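Local coordinates for hypothetical protein Atu1826 (Agrobacterium tumefaciens, PDB 2I3D), which is of unknown function but is a putative alpha/beta hydrolase, possibly with a catalytic triad, at residues 48-53 against 73-78; 170-175 against 226-231; 113-118 against 143-148; 102-107 against 136-141. All coordinates share one frame; numbering follows the deposited sequence. Where two conformers were deposited one is given.

Contact 1 of 4, residues 48-53 against 73-78; sequences PIAIIL and YLFQKR
Ala-50 and Phe-75 meet where strand 49-53 lies against helix 66-77, and they illustrate how a small residue on a sheet can receive an aromatic ring from the helix above it. The CB of Ala-50 comes within 3.5 Å of CG of Phe-75 and lies almost as near to CD1, so the methyl lies against the CB-CG end of the ring. It also approaches the CB of Phe-75, at 3.6 Å. Two residues along the strand, the outermost methyl of Ile-52 takes the other flank: its CD1 lies 3.8 Å from CD2 of Phe-75, and the two side chains run at a slant to one another. No hydrogen bond links the two segments, and the contact is wholly apolar.

The ring reaches the strand because CG of Phe-75 stands anti to its carbonyl carbon (chi1 -75°). Ile-52 offers its longer branch in the same sense, with CG1 beside the backbone N. Behind this first shell, Phe-80 packs edge-to-face on Phe-75, while Thr-82 of the adjacent strand and Leu-229 of helix 218-233 also touch the Phe-75 side chain. All three contacting residues are buried. The contact belongs to the beta-alpha-beta unit of strand 49-53, helix 66-77 and strand 81-85, with helix 218-233 beside that helix and helix 101-117 against Ile-49 and Ile-51 on the other face of the sheet.

Contact 2 of 4, residues 170-175 against 226-231; sequences SGLIIN and EDYLDR
Tyr-228 reaches from helix 218-233 to strand 171-176 and can be followed atom by atom. Its CG stands anti to the backbone N (chi1 -179°), which carries the ring away from the helix and along the start of the strand. At the root, CB lies 4.0 Å from CD2 of Leu-172, and CG is nearly as close to that methyl. Further out, CD2 of Tyr-228 comes to 3.6 Å from CB of Leu-172, and CE2 is met by the same CB and by the backbone N of Leu-172. CB of Leu-172 is 3.7 Å from the centroid of the Tyr-228 ring and only 17° off the ring normal, a CH-pi contact over one face, displaced toward the rim. The two side chains lie alongside one another, pointing opposite ways, with CD2 of the leucine lying back toward the base of the tyrosine.

This is a helix packed on the parallel strands of an alpha/beta hydrolase-like sheet: Leu-172 bonds through its backbone to Phe-149 and Ser-151 of strand 146-152, while Gly-171 bonds to Thr-203 of the edge strand 202-207.

Beyond the ring, CZ of Tyr-228 lies 3.7 Å from C of Gly-171. The hydroxyl OH of Tyr-228 ends 3.1 Å from CA of Gly-171, close against the bare backbone. Although N and O of Gly-171 are near, the angles are poor and neither is hydrogen-bonded to the hydroxyl. Its polar partner is instead Arg-232, whose NH1 bonds to Tyr-228 OH and, weakly, to the carbonyl O of Ser-170.

Contact 3 of 4, residues 113-118 against 143-148; sequences WVQSLH and RPEIEG
Gln-115 comes from the opposite direction to Arg-143 and Glu-145, and its amide meets the paired groups together, NE2 at the carboxylate and OE1 at the guanidinium. NE2 of Gln-115 gives a nearly straight hydrogen bond to OE2 of Glu-145 (2.9 Å, 169°), arriving on the anti side of the carboxylate, whose plane is turned 29° from the amide. OE1 of Gln-115 lies at the edge of the guanidinium and receives a weak bond from NH1 of Arg-143, at 3.0 Å.

The two charged residues are themselves paired. NE of Arg-143 forms a salt bridge to OE2 of Glu-145 (2.9 Å), met on its syn side, so this one oxygen is gripped by two strong donors. Glu-145 can present it because its CG sits between the backbone N and carbonyl carbon (chi1 68°) and its chain then bends back toward the arginine. NH1 of Arg-143 makes its stronger bond, a salt bridge, to OD1 of Asp-112, one turn earlier on the helix of Gln-115.

The contact is a polar one at the surface. It ties the last turn of helix 101-117 to the type I turn from Arg-143 to Ile-146, which connects helix 131-142 to strand 146-152.

Contact 4 of 4, residues 102-107 against 136-141; sequences GELSDA and GMQLLM
Two helices of the alpha/beta fold, 101-117 and 131-142, pack across each other here through two leucines, an alanine and a glutamine. The short segments 102-107 and 136-141 approach to 9.6 Å between axes and cross at -60°. Leu-104 carries the contact. A chi1 of 177° swings its CG clear of the backbone N and sends both methyls over the other helix. CD1 of Leu-104 lies 3.7 Å from the backbone N of Leu-139 and 4.1 Å from CB of Leu-139, resting on the helix surface between that residue and Gln-138. The second methyl, CD2 of Leu-104, turns to the glutamine and comes within 3.7 Å of OE1 of Gln-138. CD1 and CD2 of Leu-104 lie 3.9 and 4.0 Å from CB of Gln-138, whose NE2 has a weak hydrogen bond to the carbonyl O of Trp-134, one turn back.

One turn along from Leu-104, the CB of Ala-107 meets CD2 of Leu-139 at 4.2 Å, a small residue taking the end of a longer side chain. The CB of Leu-139 points neither toward nor away from helix 101-117, and its end comes nearer. Ile-135 adds to the patch beside Ala-107, and Arg-142 reaches Leu-104. Helix 131-142 follows Ser-130, which lies in a GxSxG sequence, so the packing belongs to the helix that would follow a nucleophile elbow, as in the alpha/beta hydrolase fold.

Overall arrangement
Along the chain contact 1 comes first, then the interleaved contacts 3 and 4, then contact 2. Contacts 3 and 4 both use helix 101-117, and their other segments belong to helix 131-142 and the strand that follows it. Their centres are about 12 Å apart, as are those of contacts 1 and 3, where Ile-49 touches Gln-115. Contacts 1 and 2, about 13 Å apart between centres, are joined by salt bridges from Arg-78 to Asp-230 and Glu-226. Contacts 1 and 2 pack helices on one mixed sheet, helix 101-117 lies on the face opposite helix 66-77, and contact 4 joins two helices, a layered arrangement consistent with an alpha/beta hydrolase-like fold.

Contact 1 of 4, residues 48-53 against 73-78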
loop_
_atom_site.group_PDB
_atom_site.type_symbol
_atom_site.label_atom_id
_atom_site.label_comp_id
_atom_site.label_asym_id
_atom_site.label_seq_id
_atom_site.Cartn_x
_atom_site.Cartn_y
_atom_site.Cartn_z
ATOM N N PRO B 48 4.105 -25.630 8.675
ATOM C CA PRO B 48 4.573 -24.515 9.481
ATOM C C PRO B 48 3.601 -23.352 9.355
ATOM O O PRO B 48 2.886 -23.260 8.357
ATOM C CB PRO B 48 5.907 -24.152 8.828
ATOM C CG PRO B 48 5.750 -24.552 7.382
ATOM C CD PRO B 48 4.956 -25.861 7.496
ATOM N N ILE B 49 3.576 -22.507 10.385
ATOM C CA ILE B 49 2.748 -21.300 10.417
ATOM C C ILE B 49 3.565 -20.054 10.030
ATOM O O ILE B 49 4.695 -19.874 10.464
ATOM C CB ILE B 49 2.107 -21.095 11.800
ATOM C CG1 ILE B 49 1.093 -22.232 12.060
ATOM C CG2 ILE B 49 1.389 -19.741 11.897
ATOM C CD1 ILE B 49 0.762 -22.478 13.530
ATOM N N ALA B 50 2.949 -19.177 9.252
ATOM C CA ALA B 50 3.574 -17.892 8.958
ATOM C C ALA B 50 2.631 -16.782 9.428
ATOM O O ALA B 50 1.438 -16.825 9.110
ATOM C CB ALA B 50 3.864 -17.755 7.466
ATOM N N ILE B 51 3.147 -15.823 10.192
ATOM C CA ILE B 51 2.380 -14.646 10.645
ATOM C C ILE B 51 2.987 -13.413 9.967
ATOM O O ILE B 51 4.224 -13.222 10.026
ATOM C CB ILE B 51 2.504 -14.456 12.185
ATOM C CG1 ILE B 51 2.092 -15.758 12.920
ATOM C CG2 ILE B 51 1.683 -13.285 12.674
ATOM C CD1 ILE B 51 0.594 -16.185 12.814
ATOM N N ILE B 52 2.140 -12.579 9.377
ATOM C CA ILE B 52 2.605 -11.410 8.605
ATOM C C ILE B 52 2.116 -10.129 9.288
ATOM O O ILE B 52 0.880 -10.007 9.537
ATOM C CB ILE B 52 2.066 -11.437 7.133
ATOM C CG1 ILE B 52 2.059 -12.864 6.565
ATOM C CG2 ILE B 52 2.858 -10.423 6.266
ATOM C CD1 ILE B 52 3.433 -13.512 6.412
ATOM N N LEU B 53 3.045 -9.191 9.567
ATOM C CA LEU B 53 2.771 -8.010 10.395
ATOM C C LEU B 53 2.959 -6.719 9.609
ATOM O O LEU B 53 3.941 -6.569 8.891
ATOM C CB LEU B 53 3.673 -8.024 11.657
ATOM C CG LEU B 53 3.483 -9.296 12.499
ATOM C CD1 LEU B 53 4.530 -9.410 13.628
ATOM C CD2 LEU B 53 2.031 -9.374 13.020
ATOM N N TYR B 73 1.052 -14.015 0.458
ATOM C CA TYR B 73 0.912 -14.905 -0.688
ATOM C C TYR B 73 2.153 -15.803 -0.901
ATOM O O TYR B 73 2.009 -16.979 -1.233
ATOM C CB TYR B 73 0.645 -14.066 -1.931
ATOM C CG TYR B 73 0.261 -14.857 -3.148
ATOM C CD1 TYR B 73 -0.964 -15.531 -3.219
ATOM C CD2 TYR B 73 1.117 -14.919 -4.232
ATOM C CE1 TYR B 73 -1.314 -16.264 -4.366
ATOM C CE2 TYR B 73 0.783 -15.650 -5.373
ATOM C CZ TYR B 73 -0.419 -16.315 -5.419
ATOM O OH TYR B 73 -0.695 -16.999 -6.585
ATOM N N LEU B 74 3.363 -15.267 -0.669
ATOM C CA LEU B 74 4.590 -16.066 -0.723
ATOM C C LEU B 74 4.536 -17.286 0.199
ATOM O O LEU B 74 4.811 -18.441 -0.225
ATOM C CB LEU B 74 5.785 -15.188 -0.339
ATOM C CG LEU B 74 7.111 -15.954 -0.239
ATOM C CD1 LEU B 74 7.384 -16.769 -1.537
ATOM C CD2 LEU B 74 8.237 -14.896 0.003
ATOM N N PHE B 75 4.231 -17.049 1.464
ATOM C CA PHE B 75 4.178 -18.170 2.400
ATOM C C PHE B 75 3.055 -19.147 2.054
ATOM O O PHE B 75 3.247 -20.364 2.141
ATOM C CB PHE B 75 4.085 -17.663 3.833
ATOM C CG PHE B 75 5.389 -17.112 4.347
ATOM C CD1 PHE B 75 6.365 -17.973 4.904
ATOM C CD2 PHE B 75 5.689 -15.732 4.229
ATOM C CE1 PHE B 75 7.607 -17.451 5.384
ATOM C CE2 PHE B 75 6.936 -15.187 4.705
ATOM C CZ PHE B 75 7.906 -16.048 5.263
ATOM N N GLN B 76 1.920 -18.599 1.652
ATOM C CA GLN B 76 0.756 -19.386 1.216
ATOM C C GLN B 76 1.186 -20.375 0.144
ATOM O O GLN B 76 0.961 -21.591 0.224
ATOM C CB GLN B 76 -0.322 -18.450 0.607
ATOM C CG GLN B 76 -1.572 -19.219 0.119
ATOM C CD GLN B 76 -2.731 -18.336 -0.325
ATOM O OE1 GLN B 76 -2.728 -17.116 -0.173
ATOM N NE2 GLN B 76 -3.752 -18.980 -0.879
ATOM N N LYS B 77 1.802 -19.827 -0.897
ATOM C CA LYS B 77 2.215 -20.635 -2.040
ATOM C C LYS B 77 3.250 -21.694 -1.674
ATOM O O LYS B 77 3.356 -22.679 -2.398
ATOM C CB LYS B 77 2.813 -19.782 -3.151
ATOM C CG LYS B 77 1.885 -18.846 -3.883
ATOM C CD LYS B 77 2.720 -18.129 -5.003
ATOM C CE LYS B 77 3.864 -17.275 -4.385
ATOM N NZ LYS B 77 5.145 -17.150 -5.170
ATOM N N ARG B 78 4.027 -21.480 -0.602
ATOM C CA ARG B 78 5.040 -22.460 -0.176
ATOM C C ARG B 78 4.524 -23.471 0.887
ATOM O O ARG B 78 5.321 -24.165 1.550
ATOM C CB ARG B 78 6.325 -21.762 0.282
ATOM C CG ARG B 78 7.055 -21.026 -0.834
ATOM C CD ARG B 78 7.293 -21.886 -2.060
ATOM N NE ARG B 78 8.148 -21.180 -3.014
ATOM C CZ ARG B 78 7.734 -20.445 -4.049
ATOM N NH1 ARG B 78 6.439 -20.328 -4.321
ATOM N NH2 ARG B 78 8.634 -19.826 -4.826
#

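Contact 2 of 4, residues 170-175 against 226-231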
loop_
_atom_site.group_PDB
_atom_site.type_symbol
_atom_site.label_atom_id
_atom_site.label_comp_id
_atom_site.label_asym_id
_atom_site.label_seq_id
_atom_site.Cartn_x
_atom_site.Cartn_y
_atom_site.Cartn_z
ATOM N N SER B 170 18.095 -17.482 12.365
ATOM C CA SER B 170 18.543 -16.922 11.106
ATOM C C SER B 170 17.338 -16.267 10.403
ATOM O O SER B 170 16.206 -16.721 10.526
ATOM C CB SER B 170 19.074 -18.062 10.234
ATOM O OG SER B 170 20.265 -18.602 10.842
ATOM N N GLY B 171 17.613 -15.234 9.616
ATOM C CA GLY B 171 16.529 -14.618 8.847
ATOM C C GLY B 171 17.070 -13.592 7.865
ATOM O O GLY B 171 18.293 -13.394 7.724
ATOM N N LEU B 172 16.130 -12.918 7.216
ATOM C CA LEU B 172 16.403 -11.952 6.144
ATOM C C LEU B 172 16.060 -10.541 6.625
ATOM O O LEU B 172 14.959 -10.318 7.162
ATOM C CB LEU B 172 15.494 -12.309 4.960
ATOM C CG LEU B 172 15.496 -11.288 3.803
ATOM C CD1 LEU B 172 16.828 -11.252 3.081
ATOM C CD2 LEU B 172 14.378 -11.614 2.843
ATOM N N ILE B 173 16.981 -9.597 6.393
ATOM C CA ILE B 173 16.701 -8.179 6.602
ATOM C C ILE B 173 16.885 -7.573 5.233
ATOM O O ILE B 173 17.924 -7.782 4.580
ATOM C CB ILE B 173 17.633 -7.549 7.654
ATOM C CG1 ILE B 173 17.334 -8.160 9.022
ATOM C CG2 ILE B 173 17.472 -6.040 7.686
ATOM C CD1 ILE B 173 18.241 -7.698 10.164
ATOM N N ILE B 174 15.871 -6.816 4.779
ATOM C CA ILE B 174 15.974 -6.233 3.442
ATOM C C ILE B 174 15.513 -4.780 3.502
ATOM O O ILE B 174 14.492 -4.469 4.118
ATOM C CB ILE B 174 15.234 -7.120 2.366
ATOM C CG1 ILE B 174 15.294 -6.526 0.975
ATOM C CG2 ILE B 174 13.778 -7.408 2.845
ATOM C CD1 ILE B 174 15.126 -7.718 -0.039
ATOM N N ASN B 175 16.312 -3.888 2.924
ATOM C CA ASN B 175 16.041 -2.430 3.020
ATOM C C ASN B 175 16.545 -1.784 1.757
ATOM O O ASN B 175 17.348 -2.374 1.031
ATOM C CB ASN B 175 16.686 -1.764 4.256
ATOM C CG ASN B 175 18.246 -1.794 4.220
ATOM O OD1 ASN B 175 18.930 -0.750 4.297
ATOM N ND2 ASN B 175 18.802 -2.992 4.132
ATOM N N GLU B 226 11.251 -14.301 -2.017
ATOM C CA GLU B 226 10.992 -15.635 -2.564
ATOM C C GLU B 226 12.266 -16.510 -2.608
ATOM O O GLU B 226 12.271 -17.628 -2.100
ATOM C CB GLU B 226 10.347 -15.516 -3.944
ATOM C CG GLU B 226 10.017 -16.807 -4.579
ATOM C CD GLU B 226 9.432 -16.600 -5.993
ATOM O OE1 GLU B 226 9.794 -15.593 -6.690
ATOM O OE2 GLU B 226 8.609 -17.456 -6.398
ATOM N N ASP B 227 13.343 -15.947 -3.150
ATOM C CA ASP B 227 14.626 -16.656 -3.259
ATOM C C ASP B 227 15.119 -17.034 -1.882
ATOM O O ASP B 227 15.594 -18.149 -1.680
ATOM C CB ASP B 227 15.688 -15.804 -3.958
ATOM C CG ASP B 227 15.370 -15.522 -5.419
ATOM O OD1 ASP B 227 14.450 -16.149 -5.990
ATOM O OD2 ASP B 227 16.053 -14.666 -6.001
ATOM N N TYR B 228 14.966 -16.131 -0.919
ATOM C CA TYR B 228 15.467 -16.417 0.429
ATOM C C TYR B 228 14.674 -17.613 1.032
ATOM O O TYR B 228 15.229 -18.545 1.618
ATOM C CB TYR B 228 15.328 -15.187 1.337
ATOM C CG TYR B 228 15.861 -15.481 2.715
ATOM C CD1 TYR B 228 17.255 -15.635 2.916
ATOM C CD2 TYR B 228 14.981 -15.680 3.791
ATOM C CE1 TYR B 228 17.765 -15.923 4.175
ATOM C CE2 TYR B 228 15.446 -16.000 5.056
ATOM C CZ TYR B 228 16.838 -16.140 5.248
ATOM O OH TYR B 228 17.286 -16.469 6.501
ATOM N N LEU B 229 13.360 -17.569 0.920
ATOM C CA LEU B 229 12.548 -18.624 1.542
ATOM C C LEU B 229 12.827 -19.960 0.845
ATOM O O LEU B 229 12.954 -21.001 1.502
ATOM C CB LEU B 229 11.069 -18.238 1.458
ATOM C CG LEU B 229 10.106 -19.265 2.057
ATOM C CD1 LEU B 229 10.416 -19.424 3.529
ATOM C CD2 LEU B 229 8.658 -18.762 1.834
ATOM N N ASP B 230 12.958 -19.923 -0.477
ATOM C CA ASP B 230 13.263 -21.134 -1.239
ATOM C C ASP B 230 14.589 -21.741 -0.838
ATOM O O ASP B 230 14.686 -22.975 -0.623
ATOM C CB ASP B 230 13.188 -20.846 -2.744
ATOM C CG ASP B 230 11.744 -20.799 -3.233
ATOM O OD1 ASP B 230 10.823 -21.272 -2.488
ATOM O OD2 ASP B 230 11.510 -20.286 -4.339
ATOM N N ARG B 231 15.602 -20.885 -0.692
ATOM C CA ARG B 231 16.888 -21.396 -0.217
ATOM C C ARG B 231 16.793 -21.967 1.199
ATOM O O ARG B 231 17.308 -23.070 1.477
ATOM C CB ARG B 231 17.984 -20.343 -0.363
ATOM C CG ARG B 231 18.346 -20.153 -1.838
ATOM C CD ARG B 231 19.377 -19.037 -2.058
ATOM N NE ARG B 231 20.739 -19.410 -1.644
ATOM C CZ ARG B 231 21.748 -18.551 -1.629
ATOM N NH1 ARG B 231 21.559 -17.269 -2.062
ATOM N NH2 ARG B 231 22.964 -18.985 -1.259
#

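Contact 3 of 4, residues 113-118 against 143-148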
loop_
_atom_site.group_PDB
_atom_site.type_symbol
_atom_site.label_atom_id
_atom_site.label_comp_id
_atom_site.label_asym_id
_atom_site.label_seq_id
_atom_site.Cartn_x
_atom_site.Cartn_y
_atom_site.Cartn_z
ATOM N N TRP B 113 -3.873 -18.127 18.430
ATOM C CA TRP B 113 -5.096 -18.505 17.730
ATOM C C TRP B 113 -4.832 -19.503 16.601
ATOM O O TRP B 113 -5.489 -20.576 16.544
ATOM C CB TRP B 113 -5.804 -17.273 17.222
ATOM C CG TRP B 113 -7.050 -17.538 16.479
ATOM C CD1 TRP B 113 -8.297 -17.770 17.016
ATOM C CD2 TRP B 113 -7.202 -17.602 15.062
ATOM N NE1 TRP B 113 -9.211 -17.948 16.005
ATOM C CE2 TRP B 113 -8.569 -17.864 14.798
ATOM C CE3 TRP B 113 -6.322 -17.450 13.985
ATOM C CZ2 TRP B 113 -9.071 -17.979 13.501
ATOM C CZ3 TRP B 113 -6.824 -17.576 12.682
ATOM C CH2 TRP B 113 -8.188 -17.837 12.458
ATOM N N VAL B 114 -3.861 -19.207 15.723
ATOM C CA VAL B 114 -3.539 -20.123 14.616
ATOM C C VAL B 114 -3.039 -21.448 15.182
ATOM O O VAL B 114 -3.440 -22.524 14.727
ATOM C CB VAL B 114 -2.505 -19.541 13.584
ATOM C CG1 VAL B 114 -2.360 -20.489 12.360
ATOM C CG2 VAL B 114 -2.913 -18.208 13.123
ATOM N N GLN B 115 -2.201 -21.377 16.212
ATOM C CA GLN B 115 -1.708 -22.594 16.831
ATOM C C GLN B 115 -2.799 -23.435 17.518
ATOM O O GLN B 115 -2.698 -24.660 17.563
ATOM C CB GLN B 115 -0.583 -22.262 17.803
ATOM C CG GLN B 115 0.728 -21.927 17.105
ATOM C CD GLN B 115 1.811 -21.493 18.082
ATOM O OE1 GLN B 115 1.547 -21.244 19.269
ATOM N NE2 GLN B 115 3.042 -21.418 17.590
ATOM N N SER B 116 -3.828 -22.782 18.050
ATOM C CA SER B 116 -4.984 -23.513 18.626
ATOM C C SER B 116 -5.701 -24.327 17.532
ATOM O O SER B 116 -6.210 -25.423 17.802
ATOM C CB SER B 116 -5.941 -22.577 19.405
ATOM O OG SER B 116 -6.780 -21.766 18.560
ATOM N N LEU B 117 -5.725 -23.803 16.300
ATOM C CA LEU B 117 -6.352 -24.496 15.162
ATOM C C LEU B 117 -5.423 -25.517 14.511
ATOM O O LEU B 117 -5.889 -26.437 13.814
ATOM C CB LEU B 117 -6.839 -23.502 14.100
ATOM C CG LEU B 117 -7.811 -22.389 14.507
ATOM C CD1 LEU B 117 -8.293 -21.654 13.239
ATOM C CD2 LEU B 117 -8.999 -22.906 15.291
ATOM N N HIS B 118 -4.117 -25.341 14.725
ATOM C CA HIS B 118 -3.087 -26.214 14.156
ATOM C C HIS B 118 -2.130 -26.675 15.232
ATOM O O HIS B 118 -0.950 -26.303 15.221
ATOM C CB HIS B 118 -2.339 -25.500 13.002
ATOM C CG HIS B 118 -3.233 -25.176 11.842
ATOM N ND1 HIS B 118 -4.009 -24.033 11.790
ATOM C CD2 HIS B 118 -3.555 -25.894 10.744
ATOM C CE1 HIS B 118 -4.744 -24.047 10.690
ATOM N NE2 HIS B 118 -4.487 -25.168 10.038
ATOM N N ARG B 143 9.227 -16.391 21.356
ATOM C CA ARG B 143 8.580 -17.604 20.945
ATOM C C ARG B 143 9.579 -18.567 20.318
ATOM O O ARG B 143 9.930 -18.407 19.130
ATOM C CB ARG B 143 7.430 -17.301 19.969
ATOM C CG ARG B 143 6.321 -16.427 20.567
ATOM C CD ARG B 143 5.515 -17.198 21.615
ATOM N NE ARG B 143 4.485 -18.000 20.979
ATOM C CZ ARG B 143 3.182 -17.763 21.042
ATOM N NH1 ARG B 143 2.354 -18.569 20.398
ATOM N NH2 ARG B 143 2.703 -16.744 21.743
ATOM N N PRO B 144 10.027 -19.591 21.098
ATOM C CA PRO B 144 11.098 -20.468 20.607
ATOM C C PRO B 144 10.733 -21.232 19.324
ATOM O O PRO B 144 11.624 -21.677 18.618
ATOM C CB PRO B 144 11.347 -21.447 21.791
ATOM C CG PRO B 144 10.156 -21.338 22.641
ATOM C CD PRO B 144 9.573 -19.968 22.458
ATOM N N GLU B 145 9.447 -21.389 19.032
ATOM C CA GLU B 145 9.039 -22.143 17.856
ATOM C C GLU B 145 9.298 -21.361 16.541
ATOM O O GLU B 145 9.170 -21.929 15.429
ATOM C CB GLU B 145 7.566 -22.630 17.959
ATOM C CG GLU B 145 6.518 -21.503 17.908
ATOM C CD GLU B 145 6.188 -20.853 19.272
ATOM O OE1 GLU B 145 7.029 -20.807 20.186
ATOM O OE2 GLU B 145 5.054 -20.363 19.425
ATOM N N ILE B 146 9.652 -20.082 16.680
ATOM C CA ILE B 146 9.846 -19.229 15.491
ATOM C C ILE B 146 11.252 -19.432 14.957
ATOM O O ILE B 146 12.209 -18.967 15.557
ATOM C CB ILE B 146 9.554 -17.774 15.771
ATOM C CG1 ILE B 146 8.045 -17.608 16.098
ATOM C CG2 ILE B 146 9.871 -16.958 14.510
ATOM C CD1 ILE B 146 7.581 -16.187 16.396
ATOM N N GLU B 147 11.371 -20.140 13.839
ATOM C CA GLU B 147 12.706 -20.556 13.371
ATOM C C GLU B 147 13.259 -19.737 12.206
ATOM O O GLU B 147 14.401 -19.943 11.768
ATOM C CB GLU B 147 12.738 -22.054 13.058
ATOM C CG GLU B 147 11.911 -22.492 11.885
ATOM C CD GLU B 147 12.029 -23.995 11.643
ATOM O OE1 GLU B 147 12.439 -24.382 10.539
ATOM O OE2 GLU B 147 11.733 -24.781 12.583
ATOM N N GLY B 148 12.469 -18.770 11.740
ATOM C CA GLY B 148 12.940 -17.887 10.657
ATOM C C GLY B 148 12.142 -16.615 10.705
ATOM O O GLY B 148 10.987 -16.593 11.175
#

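Contact 4 of 4, residues 102-107 against 136-141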
loop_
_atom_site.group_PDB
_atom_site.type_symbol
_atom_site.label_atom_id
_atom_site.label_comp_id
_atom_site.label_asym_id
_atom_site.label_seq_id
_atom_site.Cartn_x
_atom_site.Cartn_y
_atom_site.Cartn_z
ATOM N N GLY B 102 1.051 -3.109 23.019
ATOM C CA GLY B 102 -0.245 -3.698 22.648
ATOM C C GLY B 102 -0.174 -4.493 21.349
ATOM O O GLY B 102 -0.793 -5.542 21.197
ATOM N N GLU B 103 0.588 -3.987 20.388
ATOM C CA GLU B 103 0.643 -4.643 19.093
ATOM C C GLU B 103 1.416 -5.942 19.188
ATOM O O GLU B 103 1.054 -6.935 18.529
ATOM C CB GLU B 103 1.219 -3.679 18.044
ATOM C CG GLU B 103 0.166 -2.560 17.680
ATOM C CD GLU B 103 0.204 -1.392 18.647
ATOM O OE1 GLU B 103 1.309 -1.064 19.127
ATOM O OE2 GLU B 103 -0.852 -0.780 18.895
ATOM N N LEU B 104 2.429 -5.972 20.079
ATOM C CA LEU B 104 3.104 -7.228 20.349
ATOM C C LEU B 104 2.123 -8.235 20.985
ATOM O O LEU B 104 2.101 -9.393 20.588
ATOM C CB LEU B 104 4.319 -7.030 21.272
ATOM C CG LEU B 104 5.042 -8.327 21.664
ATOM C CD1 LEU B 104 5.558 -9.131 20.477
ATOM C CD2 LEU B 104 6.223 -7.984 22.599
ATOM N N SER B 105 1.276 -7.778 21.911
ATOM C CA SER B 105 0.259 -8.657 22.507
ATOM C C SER B 105 -0.711 -9.168 21.467
ATOM O O SER B 105 -1.051 -10.361 21.480
ATOM C CB SER B 105 -0.477 -7.947 23.643
ATOM O OG SER B 105 0.493 -7.763 24.669
ATOM N N ASP B 106 -1.114 -8.280 20.532
ATOM C CA ASP B 106 -1.961 -8.691 19.416
ATOM C C ASP B 106 -1.327 -9.815 18.596
ATOM O O ASP B 106 -1.978 -10.805 18.275
ATOM C CB ASP B 106 -2.229 -7.513 18.463
ATOM C CG ASP B 106 -3.074 -6.415 19.107
ATOM O OD1 ASP B 106 -3.714 -6.711 20.162
ATOM O OD2 ASP B 106 -3.076 -5.259 18.569
ATOM N N ALA B 107 -0.045 -9.645 18.243
ATOM C CA ALA B 107 0.668 -10.663 17.447
ATOM C C ALA B 107 0.783 -12.013 18.189
ATOM O O ALA B 107 0.634 -13.076 17.600
ATOM C CB ALA B 107 2.089 -10.117 17.057
ATOM N N GLY B 136 7.588 -8.017 14.863
ATOM C CA GLY B 136 7.930 -9.375 14.503
ATOM C C GLY B 136 9.170 -9.898 15.214
ATOM O O GLY B 136 9.208 -11.054 15.680
HETATM N N MSE B 137 10.187 -9.054 15.300
HETATM C CA MSE B 137 11.426 -9.506 15.942
HETATM C C MSE B 137 11.235 -9.644 17.463
HETATM O O MSE B 137 11.895 -10.484 18.095
HETATM C CB MSE B 137 12.642 -8.666 15.527
HETATM C CG MSE B 137 12.906 -8.766 14.008
HETATM SE SE MSE B 137 14.619 -8.107 13.418
HETATM C CE MSE B 137 15.678 -9.711 13.831
ATOM N N GLN B 138 10.334 -8.837 18.041
ATOM C CA GLN B 138 10.019 -8.991 19.453
ATOM C C GLN B 138 9.282 -10.336 19.646
ATOM O O GLN B 138 9.518 -11.069 20.626
ATOM C CB GLN B 138 9.153 -7.837 19.933
ATOM C CG GLN B 138 9.918 -6.515 20.023
ATOM C CD GLN B 138 9.005 -5.389 20.504
ATOM O OE1 GLN B 138 8.601 -5.358 21.686
ATOM N NE2 GLN B 138 8.628 -4.495 19.571
ATOM N N LEU B 139 8.395 -10.678 18.717
ATOM C CA LEU B 139 7.663 -11.947 18.866
ATOM C C LEU B 139 8.652 -13.128 18.740
ATOM O O LEU B 139 8.602 -14.097 19.512
ATOM C CB LEU B 139 6.557 -12.043 17.825
ATOM C CG LEU B 139 5.659 -13.284 17.917
ATOM C CD1 LEU B 139 4.803 -13.226 19.200
ATOM C CD2 LEU B 139 4.787 -13.369 16.662
ATOM N N LEU B 140 9.567 -13.019 17.773
ATOM C CA LEU B 140 10.640 -13.991 17.569
ATOM C C LEU B 140 11.404 -14.240 18.866
ATOM O O LEU B 140 11.628 -15.385 19.269
ATOM C CB LEU B 140 11.602 -13.409 16.519
ATOM C CG LEU B 140 12.950 -14.123 16.289
ATOM C CD1 LEU B 140 12.685 -15.413 15.572
ATOM C CD2 LEU B 140 13.902 -13.274 15.487
HETATM N N MSE B 141 11.789 -13.161 19.523
HETATM C CA MSE B 141 12.547 -13.261 20.774
HETATM C C MSE B 141 11.783 -14.053 21.853
HETATM O O MSE B 141 12.400 -14.811 22.607
HETATM C CB MSE B 141 12.916 -11.839 21.248
HETATM C CG MSE B 141 14.063 -11.756 22.230
HETATM SE SE MSE B 141 15.760 -12.417 21.468
HETATM C CE MSE B 141 16.532 -12.677 23.250
#